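Local atomic coordinates of DNA polymerase III, beta chain (Streptococcus pneumoniae, PDB entry 2AWA), a protein that probably forms a head-to-tail homodimeric ring around DNA that tethers DNA polymerases and other proteins to the duplex and so confers processivity. Residues N28-A33 and I66-S71; P41-V46 and Q134-Q139; N61-I66 and Y253-E258; L153-I158 and R221-V226; V177-S182 and V213-R218. All blocks are in the same frame, centred on the assembly; numbering follows the deposited sequence.

Contact 1: N28-A33 and I66-S71; sequences NTTKRA and IENFIS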
# COMPACT_ATOMS: atom_id res chain seq x y z
N ASN B 28 13.65 -12.41 7.21
CA ASN B 28 12.66 -11.98 6.25
C ASN B 28 12.57 -12.90 5.06
O ASN B 28 11.49 -13.10 4.50
CB ASN B 28 12.95 -10.56 5.79
CG ASN B 28 12.46 -9.52 6.79
OD1 ASN B 28 11.51 -9.75 7.54
ND2 ASN B 28 13.11 -8.37 6.80
N THR B 29 13.70 -13.48 4.69
CA THR B 29 13.74 -14.49 3.67
C THR B 29 13.04 -15.72 4.18
O THR B 29 12.25 -16.31 3.46
CB THR B 29 15.17 -14.85 3.32
OG1 THR B 29 15.81 -13.71 2.78
CG2 THR B 29 15.23 -15.97 2.29
N THR B 30 13.33 -16.12 5.41
CA THR B 30 12.75 -17.35 5.93
C THR B 30 11.23 -17.20 6.10
O THR B 30 10.48 -18.13 5.83
CB THR B 30 13.41 -17.78 7.24
OG1 THR B 30 14.80 -18.04 7.00
CG2 THR B 30 12.77 -19.05 7.77
N LYS B 31 10.80 -16.02 6.52
CA LYS B 31 9.39 -15.75 6.72
C LYS B 31 8.55 -15.96 5.46
O LYS B 31 7.38 -16.23 5.53
CB LYS B 31 9.17 -14.33 7.23
CG LYS B 31 7.92 -14.24 8.06
CD LYS B 31 7.17 -12.93 7.94
CE LYS B 31 5.97 -12.92 8.91
NZ LYS B 31 5.14 -14.18 8.88
N ARG B 32 9.16 -15.82 4.30
CA ARG B 32 8.43 -16.02 3.06
C ARG B 32 7.74 -17.39 2.96
O ARG B 32 6.80 -17.54 2.18
CB ARG B 32 9.34 -15.77 1.86
CG ARG B 32 9.66 -14.29 1.72
CD ARG B 32 9.76 -13.87 0.28
NE ARG B 32 9.69 -12.42 0.12
CZ ARG B 32 10.71 -11.57 0.30
NH1 ARG B 32 11.92 -12.00 0.67
NH2 ARG B 32 10.51 -10.27 0.12
N ALA B 33 8.20 -18.36 3.75
CA ALA B 33 7.54 -19.67 3.86
C ALA B 33 6.70 -19.82 5.11
O ALA B 33 6.34 -20.93 5.45
CB ALA B 33 8.59 -20.78 3.82
N ILE B 66 11.80 -23.35 3.88
CA ILE B 66 13.06 -22.64 3.67
C ILE B 66 14.00 -22.92 4.84
O ILE B 66 13.61 -22.83 6.00
CB ILE B 66 12.82 -21.12 3.55
CG1 ILE B 66 12.07 -20.82 2.26
CG2 ILE B 66 14.12 -20.38 3.56
CD1 ILE B 66 11.57 -19.38 2.15
N GLU B 67 15.24 -23.29 4.51
CA GLU B 67 16.32 -23.33 5.48
C GLU B 67 17.37 -22.32 5.08
O GLU B 67 18.13 -22.52 4.15
CB GLU B 67 16.98 -24.68 5.51
CG GLU B 67 16.08 -25.82 5.82
CD GLU B 67 16.87 -27.07 6.06
OE1 GLU B 67 18.12 -26.96 6.14
OE2 GLU B 67 16.26 -28.16 6.17
N ASN B 68 17.40 -21.21 5.81
CA ASN B 68 18.37 -20.15 5.59
C ASN B 68 19.46 -20.18 6.66
O ASN B 68 19.21 -19.90 7.83
CB ASN B 68 17.63 -18.82 5.61
CG ASN B 68 18.40 -17.73 4.97
OD1 ASN B 68 19.48 -17.92 4.41
ND2 ASN B 68 17.84 -16.54 5.05
N PHE B 69 20.66 -20.49 6.23
CA PHE B 69 21.81 -20.65 7.11
C PHE B 69 22.70 -19.39 7.11
O PHE B 69 23.05 -18.87 6.06
CB PHE B 69 22.57 -21.88 6.62
CG PHE B 69 23.89 -22.09 7.24
CD1 PHE B 69 24.00 -22.58 8.53
CD2 PHE B 69 25.05 -21.86 6.51
CE1 PHE B 69 25.26 -22.82 9.11
CE2 PHE B 69 26.31 -22.11 7.08
CZ PHE B 69 26.41 -22.58 8.38
N ILE B 70 23.05 -18.91 8.30
CA ILE B 70 24.06 -17.86 8.46
C ILE B 70 25.28 -18.49 9.10
O ILE B 70 25.21 -18.90 10.24
CB ILE B 70 23.57 -16.72 9.41
CG1 ILE B 70 22.22 -16.20 8.98
CG2 ILE B 70 24.59 -15.59 9.46
CD1 ILE B 70 21.51 -15.39 10.06
N SER B 71 26.39 -18.59 8.39
CA SER B 71 27.60 -19.20 8.96
C SER B 71 28.38 -18.22 9.87
O SER B 71 28.46 -17.02 9.59
CB SER B 71 28.54 -19.70 7.88
OG SER B 71 29.51 -18.73 7.58
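Ile66 and Asn68, alternate residues of strand 64-71, both turn their side chains toward segment 28-33 and divide the work between an apolar and a polar patch. In the apolar patch the delta methyl of Ile66 does most of the touching. CD1 of Ile66 lies 3.7 Å from CB of Ala33 and 3.4 Å from the carbonyl O of Thr29. Its second branch, CG2, comes within 4.1 Å of CA of Thr30, so the two branches of Ile66 touch the chain at Thr29, Thr30 and Ala33. The polar patch has no hydrogen bond between the two segments; its organiser is the carbonyl of Ala26, one turn earlier in the helix, which accepts from both OG1 of Thr30 and ND2 of Asn68. Because CG of Asn68 stands anti to the backbone N (chi1 -161°), the amide reaches toward Thr29, and ND2 passes 3.6 Å from CB of Thr29, the two side chains meeting nearly at right angles. OG1 of Thr30 rests 3.2 Å from CB of Asn68. Strand and helix thus share one backbone acceptor, a compact example of helix-on-sheet packing in the N-terminal domain. Strands 54-60 and 250-255 flank strand 64-71 in the sheet, while Val226 of helix 217-226 meets both Thr29 and Ile66 and brings the central domain against the same patch.

Contact 2: P41-V46 and Q134-Q139; sequences PILSTV and QYPRIQ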
# COMPACT_ATOMS: atom_id res chain seq x y z
N PRO B 41 -0.88 -25.33 13.99
CA PRO B 41 -0.51 -24.13 14.75
C PRO B 41 0.98 -23.77 14.82
O PRO B 41 1.33 -22.59 14.73
CB PRO B 41 -1.01 -24.45 16.16
CG PRO B 41 -2.15 -25.36 15.96
CD PRO B 41 -1.84 -26.17 14.73
N ILE B 42 1.83 -24.77 14.98
CA ILE B 42 3.23 -24.53 15.30
C ILE B 42 4.00 -23.99 14.10
O ILE B 42 5.11 -23.48 14.25
CB ILE B 42 3.92 -25.81 15.82
CG1 ILE B 42 5.18 -25.47 16.61
CG2 ILE B 42 4.24 -26.77 14.70
CD1 ILE B 42 4.92 -24.99 18.01
N LEU B 43 3.41 -24.08 12.92
CA LEU B 43 4.10 -23.67 11.70
C LEU B 43 4.15 -22.15 11.47
O LEU B 43 4.81 -21.70 10.53
CB LEU B 43 3.49 -24.38 10.50
CG LEU B 43 3.86 -25.86 10.43
CD1 LEU B 43 3.23 -26.52 9.21
CD2 LEU B 43 5.37 -26.03 10.37
N SER B 44 3.49 -21.39 12.35
CA SER B 44 3.64 -19.92 12.41
C SER B 44 4.96 -19.46 13.07
O SER B 44 5.31 -18.29 13.03
CB SER B 44 2.46 -19.30 13.15
OG SER B 44 2.44 -19.67 14.52
N THR B 45 5.70 -20.39 13.66
CA THR B 45 6.94 -20.06 14.32
C THR B 45 8.08 -20.19 13.34
O THR B 45 7.97 -20.94 12.39
CB THR B 45 7.23 -20.99 15.55
OG1 THR B 45 7.48 -22.34 15.13
CG2 THR B 45 6.07 -20.96 16.52
N VAL B 46 9.14 -19.42 13.55
CA VAL B 46 10.43 -19.72 12.96
C VAL B 46 11.19 -20.56 13.96
O VAL B 46 11.00 -20.41 15.16
CB VAL B 46 11.24 -18.47 12.58
CG1 VAL B 46 11.32 -17.45 13.72
CG2 VAL B 46 12.65 -18.87 12.09
N GLN B 134 8.76 -30.24 19.00
CA GLN B 134 7.45 -30.39 18.36
C GLN B 134 7.42 -29.91 16.91
O GLN B 134 6.47 -30.22 16.19
CB GLN B 134 6.38 -29.63 19.15
CG GLN B 134 6.49 -28.12 19.07
CD GLN B 134 5.92 -27.44 20.30
OE1 GLN B 134 4.75 -27.62 20.64
NE2 GLN B 134 6.73 -26.65 20.98
N TYR B 135 8.43 -29.16 16.48
CA TYR B 135 8.48 -28.66 15.11
C TYR B 135 8.74 -29.83 14.18
O TYR B 135 9.62 -30.63 14.44
CB TYR B 135 9.57 -27.59 14.93
CG TYR B 135 9.40 -26.79 13.64
CD1 TYR B 135 9.95 -27.23 12.44
CD2 TYR B 135 8.65 -25.61 13.62
CE1 TYR B 135 9.78 -26.51 11.25
CE2 TYR B 135 8.47 -24.88 12.43
CZ TYR B 135 9.04 -25.34 11.25
OH TYR B 135 8.88 -24.64 10.08
N PRO B 136 7.97 -29.93 13.09
CA PRO B 136 8.13 -31.06 12.20
C PRO B 136 9.43 -31.04 11.42
O PRO B 136 9.70 -30.08 10.73
CB PRO B 136 6.96 -30.88 11.23
CG PRO B 136 6.69 -29.46 11.24
CD PRO B 136 6.91 -29.02 12.63
N ARG B 137 10.20 -32.12 11.52
CA ARG B 137 11.39 -32.31 10.70
C ARG B 137 11.04 -32.32 9.21
O ARG B 137 9.97 -32.80 8.83
CB ARG B 137 12.06 -33.64 11.05
N ILE B 138 11.93 -31.79 8.37
CA ILE B 138 11.69 -31.72 6.92
C ILE B 138 12.21 -33.00 6.25
O ILE B 138 13.33 -33.44 6.52
CB ILE B 138 12.40 -30.49 6.28
CG1 ILE B 138 11.96 -29.19 6.96
CG2 ILE B 138 12.08 -30.41 4.78
CD1 ILE B 138 12.83 -27.99 6.60
N GLN B 139 11.39 -33.60 5.38
CA GLN B 139 11.79 -34.81 4.64
C GLN B 139 12.94 -34.46 3.69
O GLN B 139 12.86 -33.48 2.93
CB GLN B 139 10.61 -35.41 3.87
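The backbones of 41-46 and 134-139 come nearest at Ile42 and Tyr135, whose CA atoms are 6.7 Å apart, with no backbone pairing between them. A short 3-10 turn that leads into strand 45-50 here meets the irregular connection running from strand 123-128 toward strand 147-150 in the beta-subunit fold. Ile42 supplies the outer part of the contact. Its CG1 branch runs anti to the backbone nitrogen (chi1 -159°), which carries CD1 out to lie 3.5 Å from CD of Gln134; the other branch, CG2, lies beside CD of Pro136. The amide of Gln134 is tethered by its NE2 to the carbonyl of Asp131. Deeper in, CD2 of Leu43 touches two rings, 3.8 Å from CZ of Tyr135 and equally 3.8 Å from CG of Pro136, with the leucine and tyrosine side chains crossing at about a right angle. Pro136 also lays CD over one face of the tyrosine ring. The phenol reaches Ser60 OG with its hydroxyl, a hydrogen bond that fixes the far end of the ring beside strand 54-60. On the strand side, Thr45 brings OG1 to the edge of that ring, near its plane, 3.8 Å from CD2 of Tyr135. The same OG1 donates to O of Ile42 at 2.8 Å, almost straight on to the carbonyl, which accepts from Thr45 N as well.

Contact 3: N61-I66 and Y253-E258; sequences NGQISI and YTRLLE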
# COMPACT_ATOMS: atom_id res chain seq x y z
N ASN B 61 5.30 -23.96 5.65
CA ASN B 61 3.87 -23.82 5.72
C ASN B 61 3.16 -25.05 5.19
O ASN B 61 1.95 -25.02 4.98
CB ASN B 61 3.45 -22.56 4.95
CG ASN B 61 3.74 -22.65 3.46
OD1 ASN B 61 4.08 -23.71 2.94
ND2 ASN B 61 3.58 -21.53 2.76
N GLY B 62 3.91 -26.14 5.00
CA GLY B 62 3.33 -27.39 4.50
C GLY B 62 3.36 -27.56 2.98
O GLY B 62 3.16 -28.68 2.47
N GLN B 63 3.58 -26.46 2.25
CA GLN B 63 3.73 -26.50 0.80
C GLN B 63 5.20 -26.29 0.43
O GLN B 63 5.74 -27.01 -0.41
CB GLN B 63 2.87 -25.40 0.14
CG GLN B 63 1.37 -25.69 0.10
CD GLN B 63 1.02 -26.85 -0.81
OE1 GLN B 63 0.59 -27.89 -0.34
NE2 GLN B 63 1.24 -26.69 -2.12
N ILE B 64 5.81 -25.28 1.06
CA ILE B 64 7.21 -24.96 0.85
C ILE B 64 7.89 -24.88 2.20
O ILE B 64 7.24 -24.70 3.22
CB ILE B 64 7.39 -23.60 0.13
CG1 ILE B 64 6.73 -22.45 0.91
CG2 ILE B 64 6.79 -23.67 -1.28
CD1 ILE B 64 7.04 -21.08 0.39
N SER B 65 9.21 -25.04 2.18
CA SER B 65 10.02 -24.90 3.37
C SER B 65 11.30 -24.19 2.98
O SER B 65 11.84 -24.40 1.91
CB SER B 65 10.38 -26.27 3.95
OG SER B 65 9.23 -27.00 4.32
N ILE B 66 11.80 -23.35 3.88
CA ILE B 66 13.06 -22.64 3.67
C ILE B 66 14.00 -22.92 4.84
O ILE B 66 13.61 -22.83 6.00
CB ILE B 66 12.82 -21.12 3.55
CG1 ILE B 66 12.07 -20.82 2.26
CG2 ILE B 66 14.12 -20.38 3.56
CD1 ILE B 66 11.57 -19.38 2.15
N TYR B 253 12.55 -26.03 -0.43
CA TYR B 253 11.84 -27.24 -0.87
C TYR B 253 10.40 -26.87 -1.20
O TYR B 253 9.83 -25.98 -0.60
CB TYR B 253 11.79 -28.30 0.23
CG TYR B 253 13.10 -28.72 0.81
CD1 TYR B 253 13.75 -27.92 1.74
CD2 TYR B 253 13.67 -29.94 0.48
CE1 TYR B 253 14.96 -28.31 2.31
CE2 TYR B 253 14.87 -30.35 1.04
CZ TYR B 253 15.52 -29.53 1.95
OH TYR B 253 16.71 -29.92 2.49
N THR B 254 9.82 -27.57 -2.16
CA THR B 254 8.42 -27.43 -2.49
C THR B 254 7.87 -28.79 -2.85
O THR B 254 8.60 -29.70 -3.28
CB THR B 254 8.17 -26.44 -3.69
OG1 THR B 254 6.79 -26.46 -4.07
CG2 THR B 254 9.00 -26.80 -4.92
N ARG B 255 6.57 -28.92 -2.66
CA ARG B 255 5.85 -30.08 -3.11
C ARG B 255 5.73 -30.03 -4.62
O ARG B 255 5.77 -28.97 -5.22
CB ARG B 255 4.44 -30.11 -2.52
CG ARG B 255 4.40 -30.40 -1.05
CD ARG B 255 3.06 -30.01 -0.47
NE ARG B 255 1.98 -30.87 -0.96
CZ ARG B 255 1.65 -32.05 -0.43
NH1 ARG B 255 2.32 -32.54 0.61
NH2 ARG B 255 0.65 -32.74 -0.95
N LEU B 256 5.62 -31.21 -5.20
CA LEU B 256 5.25 -31.38 -6.58
C LEU B 256 3.79 -31.80 -6.63
O LEU B 256 3.26 -32.40 -5.69
CB LEU B 256 6.15 -32.43 -7.22
CG LEU B 256 7.62 -32.00 -7.30
CD1 LEU B 256 8.49 -33.05 -7.99
CD2 LEU B 256 7.74 -30.64 -8.01
N LEU B 257 3.14 -31.51 -7.74
CA LEU B 257 1.80 -31.99 -7.97
C LEU B 257 1.81 -33.36 -8.65
O LEU B 257 2.22 -33.48 -9.78
CB LEU B 257 1.05 -30.98 -8.83
CG LEU B 257 0.85 -29.67 -8.08
CD1 LEU B 257 0.65 -28.51 -9.03
CD2 LEU B 257 -0.31 -29.79 -7.13
N GLU B 258 1.34 -34.38 -7.95
CA GLU B 258 1.14 -35.70 -8.54
C GLU B 258 0.04 -35.65 -9.61
O GLU B 258 -0.82 -34.77 -9.61
CB GLU B 258 0.75 -36.75 -7.47
CG GLU B 258 1.47 -36.68 -6.08
CD GLU B 258 3.02 -36.70 -6.14
OE1 GLU B 258 3.62 -36.22 -7.12
OE2 GLU B 258 3.65 -37.18 -5.16
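A continuous antiparallel sheet passes here from the N-terminal to the central domain: strand 64-71 of the first pairs with strand 250-255 of the second, the axes of 64-66 and 253-255 approaching to 4.7 Å at 174° to each other. Ser65 and Tyr253 form a hydrogen-bonded pair, with Ser65 N donating to O of Tyr253 at 3.0 Å and Tyr253 N returning to O of Ser65 at 2.9 Å. Next to it, Ile64 and Thr254 are a non-hydrogen-bonded pair; CG2 of Ile64 touches CB of Thr254 on the face turned to helix 217-226, where Thr254 OG1 also meets Ser219. A further bond, Arg255 N to O of Gln63 at 3.1 Å, lies just ahead of strand 64-71. Just before the strand, Asn61 closes an Asx turn: its OD1 takes the N-H groups of both Gln63 and Ile64, while Gly62 has a positive phi (91°) that calls for glycine. Across from this turn, CD of Arg255 lies 3.2 Å from O of Gly62 and 3.3 Å from OE1 of Gln63, and the bend at chi3 then directs NE. The amide and guanidinium planes stand 47° apart and the NE-to-OE1 geometry is poor, so no bond is made there. At this pairing the polar linkage is made by the backbone, whereas the long side chains at its margin add mainly van der Waals contact.

Contact 4: L153-I158 and R221-V226; sequences LLKKII and REFSAV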
# COMPACT_ATOMS: atom_id res chain seq x y z
N LEU B 153 17.45 -17.06 -15.55
CA LEU B 153 16.72 -17.88 -16.52
C LEU B 153 15.43 -18.47 -15.93
O LEU B 153 14.38 -18.46 -16.56
CB LEU B 153 17.66 -18.99 -17.03
CG LEU B 153 17.21 -20.14 -17.93
CD1 LEU B 153 18.40 -20.79 -18.58
CD2 LEU B 153 16.45 -21.20 -17.13
N LEU B 154 15.53 -19.02 -14.73
CA LEU B 154 14.37 -19.54 -14.00
C LEU B 154 13.35 -18.44 -13.73
O LEU B 154 12.16 -18.62 -14.03
CB LEU B 154 14.79 -20.12 -12.66
CG LEU B 154 14.59 -21.60 -12.42
CD1 LEU B 154 15.91 -22.32 -12.49
CD2 LEU B 154 13.99 -21.80 -11.03
N LYS B 155 13.79 -17.34 -13.14
CA LYS B 155 12.91 -16.17 -12.90
C LYS B 155 12.24 -15.72 -14.19
O LYS B 155 11.07 -15.30 -14.17
CB LYS B 155 13.68 -14.98 -12.31
CG LYS B 155 14.24 -15.21 -10.89
CD LYS B 155 14.78 -13.92 -10.31
CE LYS B 155 15.27 -14.06 -8.89
NZ LYS B 155 15.13 -12.77 -8.16
N LYS B 156 12.96 -15.82 -15.32
CA LYS B 156 12.41 -15.46 -16.61
C LYS B 156 11.34 -16.47 -17.06
O LYS B 156 10.27 -16.08 -17.52
CB LYS B 156 13.51 -15.32 -17.66
CG LYS B 156 12.99 -14.73 -18.95
CD LYS B 156 14.07 -14.24 -19.91
CE LYS B 156 13.49 -14.17 -21.35
NZ LYS B 156 14.09 -13.13 -22.24
N ILE B 157 11.61 -17.75 -16.92
CA ILE B 157 10.59 -18.77 -17.16
C ILE B 157 9.35 -18.56 -16.29
O ILE B 157 8.23 -18.67 -16.74
CB ILE B 157 11.15 -20.16 -16.91
CG1 ILE B 157 11.90 -20.65 -18.14
CG2 ILE B 157 10.04 -21.16 -16.57
CD1 ILE B 157 12.71 -21.91 -17.88
N ILE B 158 9.58 -18.28 -15.01
CA ILE B 158 8.50 -18.09 -14.09
C ILE B 158 7.64 -16.92 -14.52
O ILE B 158 6.44 -17.07 -14.61
CB ILE B 158 9.00 -17.94 -12.64
CG1 ILE B 158 9.60 -19.26 -12.17
CG2 ILE B 158 7.86 -17.59 -11.73
CD1 ILE B 158 10.49 -19.16 -10.94
N ARG B 221 6.47 -18.42 -7.52
CA ARG B 221 6.51 -17.00 -7.17
C ARG B 221 7.38 -16.77 -5.94
O ARG B 221 8.09 -15.78 -5.87
CB ARG B 221 5.12 -16.42 -6.90
CG ARG B 221 4.10 -16.49 -8.04
CD ARG B 221 4.61 -15.85 -9.31
NE ARG B 221 3.51 -15.34 -10.14
CZ ARG B 221 3.65 -14.76 -11.34
NH1 ARG B 221 4.85 -14.61 -11.89
NH2 ARG B 221 2.58 -14.32 -11.99
N GLU B 222 7.33 -17.66 -4.96
CA GLU B 222 8.20 -17.52 -3.81
C GLU B 222 9.66 -17.77 -4.16
O GLU B 222 10.54 -17.13 -3.59
CB GLU B 222 7.79 -18.45 -2.66
CG GLU B 222 6.49 -18.10 -1.97
CD GLU B 222 6.41 -16.67 -1.46
OE1 GLU B 222 7.46 -16.03 -1.22
OE2 GLU B 222 5.28 -16.18 -1.29
N PHE B 223 9.91 -18.70 -5.07
CA PHE B 223 11.27 -18.95 -5.52
C PHE B 223 11.90 -17.64 -5.97
O PHE B 223 13.05 -17.35 -5.62
CB PHE B 223 11.32 -19.96 -6.67
CG PHE B 223 12.64 -19.99 -7.35
CD1 PHE B 223 12.95 -19.09 -8.34
CD2 PHE B 223 13.61 -20.85 -6.92
CE1 PHE B 223 14.20 -19.08 -8.91
CE2 PHE B 223 14.84 -20.84 -7.49
CZ PHE B 223 15.13 -19.95 -8.48
N SER B 224 11.16 -16.86 -6.77
CA SER B 224 11.70 -15.60 -7.29
C SER B 224 11.96 -14.57 -6.18
O SER B 224 12.90 -13.79 -6.28
CB SER B 224 10.79 -14.99 -8.34
OG SER B 224 10.57 -15.87 -9.42
N ALA B 225 11.14 -14.58 -5.14
CA ALA B 225 11.34 -13.72 -3.97
C ALA B 225 12.44 -14.21 -3.00
O ALA B 225 13.07 -13.41 -2.33
CB ALA B 225 10.05 -13.57 -3.21
N VAL B 226 12.68 -15.51 -2.92
CA VAL B 226 13.63 -16.04 -1.97
C VAL B 226 15.04 -15.87 -2.49
O VAL B 226 15.95 -15.52 -1.75
CB VAL B 226 13.32 -17.51 -1.63
CG1 VAL B 226 14.50 -18.20 -0.98
CG2 VAL B 226 12.08 -17.57 -0.71
O HOH W 1 14.29 -11.52 -5.73
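Helices 151-161 and 217-226 run roughly antiparallel, at 144° over the segments 153-158 and 221-226, with axes 9.8 Å apart; the backbones are nearest at Lys155 and Ser224. Phe223, whose CG is anti to the backbone nitrogen (chi1 167°), extends its ring toward the opposing helix. There CD2 of Leu154 sits over one face in a CH-pi contact, 3.6 Å from the ring centroid. Ile158 adds CD1 against CD1 of Phe223 at 3.6 Å, and the same methyl lies 3.6 Å from OG of Ser224. Beside these apolar contacts Lys155, extended beyond CG, reaches across to helix 217-226 and donates from NZ to O of Ser224 at 3.1 Å, in the carbonyl plane and on a lone pair. A water bridges the same two atoms. Asp229 forms a salt bridge with that amine near the C-terminal end of helix 217-226, which would probably favour a positive charge; Phe227 O adds a weak bond. Phe227 and Phe245 continue the aromatic core around Phe223. Such a pair of antiparallel helices packed on sheet is characteristic of each domain of the DNA polymerase III beta fold, and in this family the helices line the inside of the ring.

Contact 5: V177-S182 and V213-R218; sequences VHFVLS and VVIPSR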
# COMPACT_ATOMS: atom_id res chain seq x y z
N VAL B 177 3.08 -25.40 -12.86
CA VAL B 177 3.74 -25.24 -14.12
C VAL B 177 4.42 -26.56 -14.50
O VAL B 177 5.06 -27.20 -13.69
CB VAL B 177 4.72 -24.09 -14.05
CG1 VAL B 177 5.47 -23.93 -15.37
CG2 VAL B 177 3.96 -22.81 -13.70
N HIS B 178 4.23 -26.98 -15.73
CA HIS B 178 4.75 -28.27 -16.18
C HIS B 178 6.15 -28.07 -16.79
O HIS B 178 6.33 -27.28 -17.71
CB HIS B 178 3.75 -28.87 -17.17
CG HIS B 178 4.11 -30.24 -17.65
ND1 HIS B 178 3.83 -30.67 -18.92
CD2 HIS B 178 4.69 -31.28 -17.02
CE1 HIS B 178 4.25 -31.91 -19.07
NE2 HIS B 178 4.77 -32.31 -17.92
N PHE B 179 7.14 -28.77 -16.23
CA PHE B 179 8.54 -28.63 -16.61
C PHE B 179 9.02 -29.95 -17.17
O PHE B 179 9.01 -30.94 -16.46
CB PHE B 179 9.38 -28.35 -15.37
CG PHE B 179 9.51 -26.91 -15.03
CD1 PHE B 179 8.50 -26.25 -14.33
CD2 PHE B 179 10.68 -26.21 -15.34
CE1 PHE B 179 8.62 -24.90 -13.98
CE2 PHE B 179 10.83 -24.86 -14.97
CZ PHE B 179 9.79 -24.20 -14.29
N VAL B 180 9.48 -29.98 -18.42
CA VAL B 180 9.91 -31.23 -19.03
C VAL B 180 11.27 -31.03 -19.69
O VAL B 180 11.44 -30.14 -20.53
CB VAL B 180 8.91 -31.75 -20.09
CG1 VAL B 180 9.21 -33.18 -20.44
CG2 VAL B 180 7.49 -31.65 -19.59
N LEU B 181 12.22 -31.86 -19.29
CA LEU B 181 13.51 -31.88 -19.94
C LEU B 181 13.52 -33.15 -20.77
O LEU B 181 13.35 -34.24 -20.22
CB LEU B 181 14.65 -31.88 -18.92
CG LEU B 181 16.04 -31.67 -19.52
CD1 LEU B 181 16.23 -30.21 -19.85
CD2 LEU B 181 17.12 -32.16 -18.58
N SER B 182 13.67 -33.01 -22.08
CA SER B 182 13.83 -34.16 -22.97
C SER B 182 15.14 -34.04 -23.74
O SER B 182 15.69 -32.95 -23.89
CB SER B 182 12.66 -34.27 -23.94
OG SER B 182 12.60 -33.14 -24.80
N VAL B 213 8.09 -32.80 -14.25
CA VAL B 213 7.48 -32.43 -12.98
C VAL B 213 6.44 -31.33 -13.17
O VAL B 213 6.40 -30.66 -14.20
CB VAL B 213 8.55 -31.98 -11.96
CG1 VAL B 213 9.54 -33.13 -11.68
CG2 VAL B 213 9.31 -30.76 -12.45
N VAL B 214 5.58 -31.17 -12.17
CA VAL B 214 4.64 -30.07 -12.14
C VAL B 214 4.83 -29.34 -10.83
O VAL B 214 4.69 -29.95 -9.75
CB VAL B 214 3.18 -30.54 -12.30
CG1 VAL B 214 2.24 -29.35 -12.36
CG2 VAL B 214 3.01 -31.35 -13.57
N ILE B 215 5.14 -28.04 -10.91
CA ILE B 215 5.49 -27.27 -9.74
C ILE B 215 4.42 -26.23 -9.44
O ILE B 215 4.14 -25.40 -10.27
CB ILE B 215 6.85 -26.57 -9.93
CG1 ILE B 215 7.92 -27.57 -10.37
CG2 ILE B 215 7.29 -25.86 -8.64
CD1 ILE B 215 9.17 -26.91 -10.93
N PRO B 216 3.86 -26.23 -8.22
CA PRO B 216 2.82 -25.21 -7.97
C PRO B 216 3.28 -23.81 -8.35
O PRO B 216 4.41 -23.46 -8.10
CB PRO B 216 2.60 -25.31 -6.45
CG PRO B 216 2.97 -26.72 -6.12
CD PRO B 216 4.07 -27.10 -7.06
N SER B 217 2.40 -23.03 -8.97
CA SER B 217 2.79 -21.67 -9.40
C SER B 217 3.08 -20.77 -8.23
O SER B 217 3.95 -19.93 -8.34
CB SER B 217 1.74 -21.05 -10.30
OG SER B 217 0.51 -21.00 -9.62
N ARG B 218 2.36 -20.94 -7.11
CA ARG B 218 2.63 -20.17 -5.89
C ARG B 218 4.04 -20.43 -5.34
O ARG B 218 4.69 -19.52 -4.84
CB ARG B 218 1.59 -20.49 -4.81
CG ARG B 218 1.77 -19.69 -3.51
CD ARG B 218 0.59 -19.89 -2.51
NE ARG B 218 -0.66 -19.20 -2.89
CZ ARG B 218 -1.83 -19.81 -3.12
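Phe179 packs against Val213 and Ile215 where strands 176-182 and 211-216 pair antiparallel, strand 211-216 being outermost in its sheet within the chain. From the backbone, CB of Phe179 touches CG2 of Val213 at 3.8 Å. Its CG stands anti to the carbonyl carbon (chi1 -88°), and this brings the ring beside Ile215, with CG and then CD1 approaching Ile215 CD1, the latter to 3.5 Å; CE1 lies slightly farther from the same methyl. The far end, CZ, reaches Ile157 of helix 151-161, so the ring bridges sheet and helix. In the backbone, Phe179 N donates to O of Val213 at 2.9 Å, nearly straight at 178°, and Val213 N answers to O of Phe179; Val177 and Ile215 form the second hydrogen-bonded pair. On the opposite face His178 meets Val214, is stacked on Tyr261, and bonds through NE2 to Asp212. Its ring edge closes on the same carbonyl: CD2 of His178 lies 3.4 Å from O of Val213.

In the fold
Contacts 1 and 3, with centres 15 Å apart, share Ile66 on strand 64-71 and also touch where Ala33 meets Ile64, so the first domain's helix and the interdomain sheet are joined. Contact 4 lies about 15 Å from contact 3 and touches it through Ile66 CD1, 3.4 Å from Val226 CG2. Contact 5 meets the chain just after strand 250-255, where Leu257 N probably bonds to Val214 O at 3.0 Å. Contact 2 sits against the opposite face of the sheet from contact 1, with Ile138 touching Glu67 and Tyr253, but its nearest atoms are about 12 Å from contact 4. Together the five trace a path from the N-terminal into the central domain.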